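Long-range contact in pyridoxine 4-oxidase (Mesorhizobium loti, PDB 4HA6), which catalyses, as an FAD-dependent oxidase of the GMC oxidoreductase family, the oxidation of pyridoxine at its 4-position alcohol: residues N1-G13 and L20-E32. Sequence-based numbering, arbitrary orientation. Where two conformers were deposited one is given.
Sequences NCDIVIVGGGSAG and LSEDPDSRVLLIE. With FAD (flavin-adenine dinucleotide), chain B.
Glu32 presents its flat carboxylate to Gly9 and the FAD adenosine ribose: Gly9 N meets Glu32 OE1 at 2.7 Å, nearly in line with the C-O bond, while ribose O3B gives a hydrogen bond to OE1 and O2B one to OE2 (2.6 Å). Two acceptor oxygens suit a carboxylate to this task, and an acid ending the second strand is characteristic of Rossmann-type FAD binding. CG lies anti to the backbone N (chi1 166°), and a kink at chi2 (57°) bends the acid toward the glycine turn. With an alanine here, both ribose hydroxyls and the Gly9 amide would probably lose these acceptors. At the far end, the Asp3 carboxylate uses the anti lone pair of OD1 to accept from Arg27 N (3.3 Å); the Arg27 guanidinium has Asn1 CB and Cys2 SG obliquely beside it.

Between these ends, strands 4-7 and 28-31 pair in parallel: Ile6 N donates a hydrogen bond to Leu29 O, and Ile6 O accepts one from Ile31 N. Beta-branched Ile4, Val5 and Val28 suit extended strands; Ile4 CD1 lies alongside Val28 CG2 (3.7 Å), and Leu29 fills in with CD2 beside Val5 CG2. The GxGxxG turn of a Rossmann fold follows. A CB on Gly8 or Gly10 would strike FAD, and one on Gly13 Gly8 O. Helix 11-20 then starts against the diphosphate, Ser11 N donating to FAD O1A and Ala12 N to FAD O1P.

In the five-stranded parallel sheet, strands 4-7 and 28-31 lie between strands 246-249 and 210-213. Tyr504 of helix 490-506 packs on Ile4 and Leu20; on the other face, strand 227-235 brings Leu231 against Val5 and Val7.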
loop_
_atom_site.group_PDB
_atom_site.type_symbol
_atom_site.label_atom_id
_atom_site.label_comp_id
_atom_site.label_asym_id
_atom_site.label_seq_id
_atom_site.Cartn_x
_atom_site.Cartn_y
_atom_site.Cartn_z
ATOM N N ASN A 1 -17.427 21.502 -2.643
ATOM C CA ASN A 1 -18.621 21.675 -3.448
ATOM C C ASN A 1 -18.307 21.829 -4.938
ATOM O O ASN A 1 -18.047 20.839 -5.630
ATOM C CB ASN A 1 -19.426 22.877 -2.947
ATOM C CG ASN A 1 -20.738 22.475 -2.326
ATOM O OD1 ASN A 1 -20.909 21.329 -1.906
ATOM N ND2 ASN A 1 -21.681 23.413 -2.266
ATOM N N CYS A 2 -18.310 23.079 -5.408
ATOM C CA CYS A 2 -18.322 23.405 -6.838
ATOM C C CYS A 2 -16.952 23.344 -7.533
ATOM O O CYS A 2 -16.853 22.970 -8.699
ATOM C CB CYS A 2 -18.921 24.804 -7.045
ATOM S SG CYS A 2 -20.316 25.233 -5.944
ATOM N N ASP A 3 -15.900 23.737 -6.834
ATOM C CA ASP A 3 -14.602 23.857 -7.481
ATOM C C ASP A 3 -13.943 22.497 -7.720
ATOM O O ASP A 3 -13.564 22.182 -8.849
ATOM C CB ASP A 3 -13.674 24.772 -6.677
ATOM C CG ASP A 3 -13.857 26.239 -7.019
ATOM O OD1 ASP A 3 -14.044 27.041 -6.077
ATOM O OD2 ASP A 3 -13.797 26.591 -8.222
ATOM N N ILE A 4 -13.786 21.702 -6.663
ATOM C CA ILE A 4 -13.108 20.405 -6.787
ATOM C C ILE A 4 -13.872 19.308 -6.077
ATOM O O ILE A 4 -14.260 19.468 -4.923
ATOM C CB ILE A 4 -11.726 20.397 -6.115
ATOM C CG1 ILE A 4 -11.030 21.742 -6.252
ATOM C CG2 ILE A 4 -10.854 19.254 -6.663
ATOM C CD1 ILE A 4 -10.184 22.062 -5.050
ATOM N N VAL A 5 -14.038 18.175 -6.746
ATOM C CA VAL A 5 -14.613 17.002 -6.102
ATOM C C VAL A 5 -13.556 15.907 -5.967
ATOM O O VAL A 5 -12.904 15.543 -6.949
ATOM C CB VAL A 5 -15.826 16.465 -6.878
ATOM C CG1 VAL A 5 -16.160 15.061 -6.417
ATOM C CG2 VAL A 5 -17.020 17.384 -6.679
ATOM N N ILE A 6 -13.385 15.394 -4.750
ATOM C CA ILE A 6 -12.470 14.279 -4.491
ATOM C C ILE A 6 -13.266 12.990 -4.302
ATOM O O ILE A 6 -14.153 12.908 -3.428
ATOM C CB ILE A 6 -11.583 14.544 -3.237
ATOM C CG1 ILE A 6 -10.833 15.875 -3.377
ATOM C CG2 ILE A 6 -10.609 13.409 -2.992
ATOM C CD1 ILE A 6 -10.241 16.376 -2.062
ATOM N N VAL A 7 -12.951 11.984 -5.117
ATOM C CA VAL A 7 -13.670 10.716 -5.065
ATOM C C VAL A 7 -12.863 9.697 -4.266
ATOM O O VAL A 7 -11.812 9.230 -4.718
ATOM C CB VAL A 7 -13.948 10.159 -6.475
ATOM C CG1 VAL A 7 -14.675 8.811 -6.388
ATOM C CG2 VAL A 7 -14.751 11.164 -7.303
ATOM N N GLY A 8 -13.350 9.349 -3.079
ATOM C CA GLY A 8 -12.652 8.410 -2.222
ATOM C C GLY A 8 -11.938 9.097 -1.072
ATOM O O GLY A 8 -10.967 9.834 -1.298
ATOM N N GLY A 9 -12.409 8.841 0.155
ATOM C CA GLY A 9 -11.855 9.444 1.355
ATOM C C GLY A 9 -10.873 8.549 2.099
ATOM O O GLY A 9 -10.992 8.369 3.316
ATOM N N GLY A 10 -9.897 7.998 1.377
ATOM C CA GLY A 10 -8.944 7.072 1.964
ATOM C C GLY A 10 -7.667 7.795 2.360
ATOM O O GLY A 10 -7.714 8.892 2.904
ATOM N N SER A 11 -6.514 7.194 2.107
ATOM C CA SER A 11 -5.268 7.843 2.515
ATOM C C SER A 11 -5.030 9.130 1.739
ATOM O O SER A 11 -4.943 10.203 2.329
ATOM C CB SER A 11 -4.088 6.896 2.351
ATOM O OG SER A 11 -4.296 5.756 3.163
ATOM N N ALA A 12 -4.978 9.017 0.415
ATOM C CA ALA A 12 -4.767 10.160 -0.478
ATOM C C ALA A 12 -5.916 11.169 -0.419
ATOM O O ALA A 12 -5.699 12.392 -0.454
ATOM C CB ALA A 12 -4.603 9.669 -1.913
ATOM N N GLY A 13 -7.147 10.652 -0.381
ATOM C CA GLY A 13 -8.325 11.502 -0.310
ATOM C C GLY A 13 -8.388 12.314 0.975
ATOM O O GLY A 13 -8.748 13.485 0.944
ATOM N N LEU A 20 -6.360 20.776 -0.081
ATOM C CA LEU A 20 -7.020 21.610 -1.081
ATOM C C LEU A 20 -7.880 22.688 -0.414
ATOM O O LEU A 20 -7.867 23.837 -0.836
ATOM C CB LEU A 20 -7.849 20.753 -2.059
ATOM C CG LEU A 20 -7.019 19.737 -2.849
ATOM C CD1 LEU A 20 -7.809 19.069 -3.973
ATOM C CD2 LEU A 20 -5.782 20.401 -3.403
ATOM N N SER A 21 -8.582 22.332 0.655
ATOM C CA SER A 21 -9.485 23.276 1.314
ATOM C C SER A 21 -8.766 24.337 2.153
ATOM O O SER A 21 -9.409 25.240 2.699
ATOM C CB SER A 21 -10.505 22.534 2.171
ATOM O OG SER A 21 -9.854 21.839 3.213
ATOM N N GLU A 22 -7.441 24.232 2.261
ATOM C CA GLU A 22 -6.641 25.295 2.876
ATOM C C GLU A 22 -6.768 26.617 2.098
ATOM O O GLU A 22 -6.582 27.698 2.655
ATOM C CB GLU A 22 -5.182 24.849 3.013
ATOM C CG GLU A 22 -5.006 23.793 4.093
ATOM C CD GLU A 22 -3.576 23.309 4.223
ATOM O OE1 GLU A 22 -2.686 23.876 3.560
ATOM O OE2 GLU A 22 -3.347 22.354 4.991
ATOM N N ASP A 23 -7.096 26.511 0.815
ATOM C CA ASP A 23 -7.459 27.670 -0.006
ATOM C C ASP A 23 -8.912 28.056 0.264
ATOM O O ASP A 23 -9.841 27.346 -0.127
ATOM C CB ASP A 23 -7.264 27.342 -1.494
ATOM C CG ASP A 23 -7.574 28.529 -2.417
ATOM O OD1 ASP A 23 -7.845 29.646 -1.917
ATOM O OD2 ASP A 23 -7.528 28.332 -3.651
ATOM N N PRO A 24 -9.118 29.191 0.938
ATOM C CA PRO A 24 -10.486 29.602 1.276
ATOM C C PRO A 24 -11.324 29.922 0.039
ATOM O O PRO A 24 -12.547 29.987 0.143
ATOM C CB PRO A 24 -10.278 30.861 2.134
ATOM C CG PRO A 24 -8.892 31.347 1.790
ATOM C CD PRO A 24 -8.100 30.108 1.480
ATOM N N ASP A 25 -10.680 30.109 -1.109
ATOM C CA ASP A 25 -11.400 30.441 -2.339
ATOM C C ASP A 25 -11.756 29.169 -3.107
ATOM O O ASP A 25 -12.351 29.217 -4.184
ATOM C CB ASP A 25 -10.537 31.352 -3.217
ATOM C CG ASP A 25 -10.078 32.614 -2.486
ATOM O OD1 ASP A 25 -10.883 33.217 -1.742
ATOM O OD2 ASP A 25 -8.897 32.997 -2.644
ATOM N N SER A 26 -11.368 28.028 -2.548
ATOM C CA SER A 26 -11.644 26.733 -3.164
ATOM C C SER A 26 -12.781 26.039 -2.433
ATOM O O SER A 26 -12.780 25.958 -1.205
ATOM C CB SER A 26 -10.393 25.841 -3.137
ATOM O OG SER A 26 -9.452 26.247 -4.120
ATOM N N ARG A 27 -13.748 25.543 -3.190
ATOM C CA ARG A 27 -14.841 24.776 -2.613
ATOM C C ARG A 27 -14.573 23.299 -2.875
ATOM O O ARG A 27 -14.509 22.867 -4.026
ATOM C CB ARG A 27 -16.164 25.185 -3.250
ATOM C CG ARG A 27 -17.220 25.639 -2.259
ATOM C CD ARG A 27 -18.340 26.383 -2.975
ATOM N NE ARG A 27 -19.228 27.063 -2.038
ATOM C CZ ARG A 27 -19.998 28.101 -2.353
ATOM N NH1 ARG A 27 -19.989 28.587 -3.587
ATOM N NH2 ARG A 27 -20.774 28.660 -1.433
ATOM N N VAL A 28 -14.445 22.524 -1.805
ATOM C CA VAL A 28 -14.014 21.139 -1.910
ATOM C C VAL A 28 -15.079 20.182 -1.387
ATOM O O VAL A 28 -15.577 20.344 -0.268
ATOM C CB VAL A 28 -12.713 20.918 -1.113
ATOM C CG1 VAL A 28 -12.282 19.437 -1.152
ATOM C CG2 VAL A 28 -11.613 21.837 -1.649
ATOM N N LEU A 29 -15.441 19.200 -2.207
ATOM C CA LEU A 29 -16.363 18.143 -1.788
ATOM C C LEU A 29 -15.633 16.795 -1.766
ATOM O O LEU A 29 -14.993 16.406 -2.753
ATOM C CB LEU A 29 -17.573 18.080 -2.727
ATOM C CG LEU A 29 -18.475 16.846 -2.642
ATOM C CD1 LEU A 29 -19.174 16.797 -1.285
ATOM C CD2 LEU A 29 -19.490 16.851 -3.796
ATOM N N LEU A 30 -15.729 16.086 -0.644
ATOM C CA LEU A 30 -15.140 14.752 -0.527
ATOM C C LEU A 30 -16.248 13.701 -0.535
ATOM O O LEU A 30 -17.176 13.775 0.278
ATOM C CB LEU A 30 -14.309 14.648 0.764
ATOM C CG LEU A 30 -13.665 13.295 1.064
ATOM C CD1 LEU A 30 -12.789 12.862 -0.096
ATOM C CD2 LEU A 30 -12.874 13.322 2.366
ATOM N N ILE A 31 -16.169 12.739 -1.456
ATOM C CA ILE A 31 -17.208 11.695 -1.559
ATOM C C ILE A 31 -16.645 10.324 -1.192
ATOM O O ILE A 31 -15.785 9.793 -1.904
ATOM C CB ILE A 31 -17.836 11.632 -2.974
ATOM C CG1 ILE A 31 -18.313 13.019 -3.413
ATOM C CG2 ILE A 31 -18.984 10.614 -3.027
ATOM C CD1 ILE A 31 -18.926 13.041 -4.805
ATOM N N GLU A 32 -17.129 9.764 -0.081
ATOM C CA GLU A 32 -16.627 8.488 0.436
ATOM C C GLU A 32 -17.703 7.409 0.433
ATOM O O GLU A 32 -18.814 7.626 0.917
ATOM C CB GLU A 32 -16.066 8.657 1.864
ATOM C CG GLU A 32 -15.824 7.344 2.613
ATOM C CD GLU A 32 -14.878 6.401 1.882
ATOM O OE1 GLU A 32 -13.961 6.903 1.177
ATOM O OE2 GLU A 32 -15.046 5.159 2.012
HETATM P PA FAD B . -7.354 3.782 -0.030
HETATM O O1A FAD B . -6.677 4.314 1.225
HETATM O O2A FAD B . -7.707 2.323 -0.095
HETATM O O5B FAD B . -8.686 4.672 -0.257
HETATM C C5B FAD B . -9.722 4.356 -1.182
HETATM C C4B FAD B . -10.977 4.999 -0.611
HETATM O O4B FAD B . -11.921 5.330 -1.635
HETATM C C3B FAD B . -11.685 4.049 0.346
HETATM O O3B FAD B . -12.028 4.821 1.510
HETATM C C2B FAD B . -12.930 3.593 -0.409
HETATM O O2B FAD B . -14.019 3.309 0.488
HETATM C C1B FAD B . -13.216 4.783 -1.321
HETATM N N9A FAD B . -13.884 4.449 -2.614
HETATM C C8A FAD B . -13.583 3.425 -3.441
HETATM N N7A FAD B . -14.387 3.450 -4.539
HETATM C C5A FAD B . -15.222 4.509 -4.429
HETATM C C6A FAD B . -16.312 5.108 -5.244
HETATM N N6A FAD B . -16.680 4.562 -6.447
HETATM N N1A FAD B . -16.926 6.223 -4.754
HETATM C C2A FAD B . -16.566 6.779 -3.579
HETATM N N3A FAD B . -15.580 6.279 -2.800
HETATM C C4A FAD B . -14.880 5.166 -3.160
HETATM N N1 FAD B . 0.908 0.405 3.821
HETATM C C2 FAD B . 1.999 0.772 4.518
HETATM O O2 FAD B . 2.769 1.621 4.015
HETATM N N3 FAD B . 2.305 0.242 5.717
HETATM C C4 FAD B . 1.529 -0.679 6.314
HETATM O O4 FAD B . 1.836 -1.175 7.429
HETATM C C4X FAD B . 0.310 -1.134 5.608
HETATM N N5 FAD B . -0.516 -2.067 6.126
HETATM C C5X FAD B . -1.637 -2.451 5.466
HETATM C C6 FAD B . -2.488 -3.408 6.015
HETATM C C7 FAD B . -3.642 -3.796 5.341
HETATM C C7M FAD B . -4.554 -4.831 5.952
HETATM C C8 FAD B . -3.974 -3.184 4.025
HETATM C C8M FAD B . -5.219 -3.611 3.296
HETATM C C9 FAD B . -3.131 -2.223 3.466
HETATM C C9A FAD B . -1.972 -1.847 4.145
HETATM N N10 FAD B . -1.112 -0.883 3.590
HETATM C C10 FAD B . 0.038 -0.509 4.300
HETATM C "C1'" FAD B . -1.417 -0.285 2.285
HETATM C "C2'" FAD B . -1.935 1.140 2.391
HETATM O "O2'" FAD B . -2.934 1.227 3.420
HETATM C "C3'" FAD B . -2.535 1.498 1.029
HETATM O "O3'" FAD B . -1.554 1.221 0.016
HETATM C "C4'" FAD B . -2.951 2.957 0.969
HETATM O "O4'" FAD B . -3.882 3.199 2.038
HETATM C "C5'" FAD B . -3.572 3.306 -0.388
HETATM O "O5'" FAD B . -4.318 4.513 -0.238
HETATM P P FAD B . -5.205 5.052 -1.457
HETATM O O1P FAD B . -5.590 6.507 -1.227
HETATM O O2P FAD B . -4.555 4.657 -2.767
HETATM O O3P FAD B . -6.510 4.126 -1.350
HETATM O O HOH W 1 -17.854 22.215 0.222
#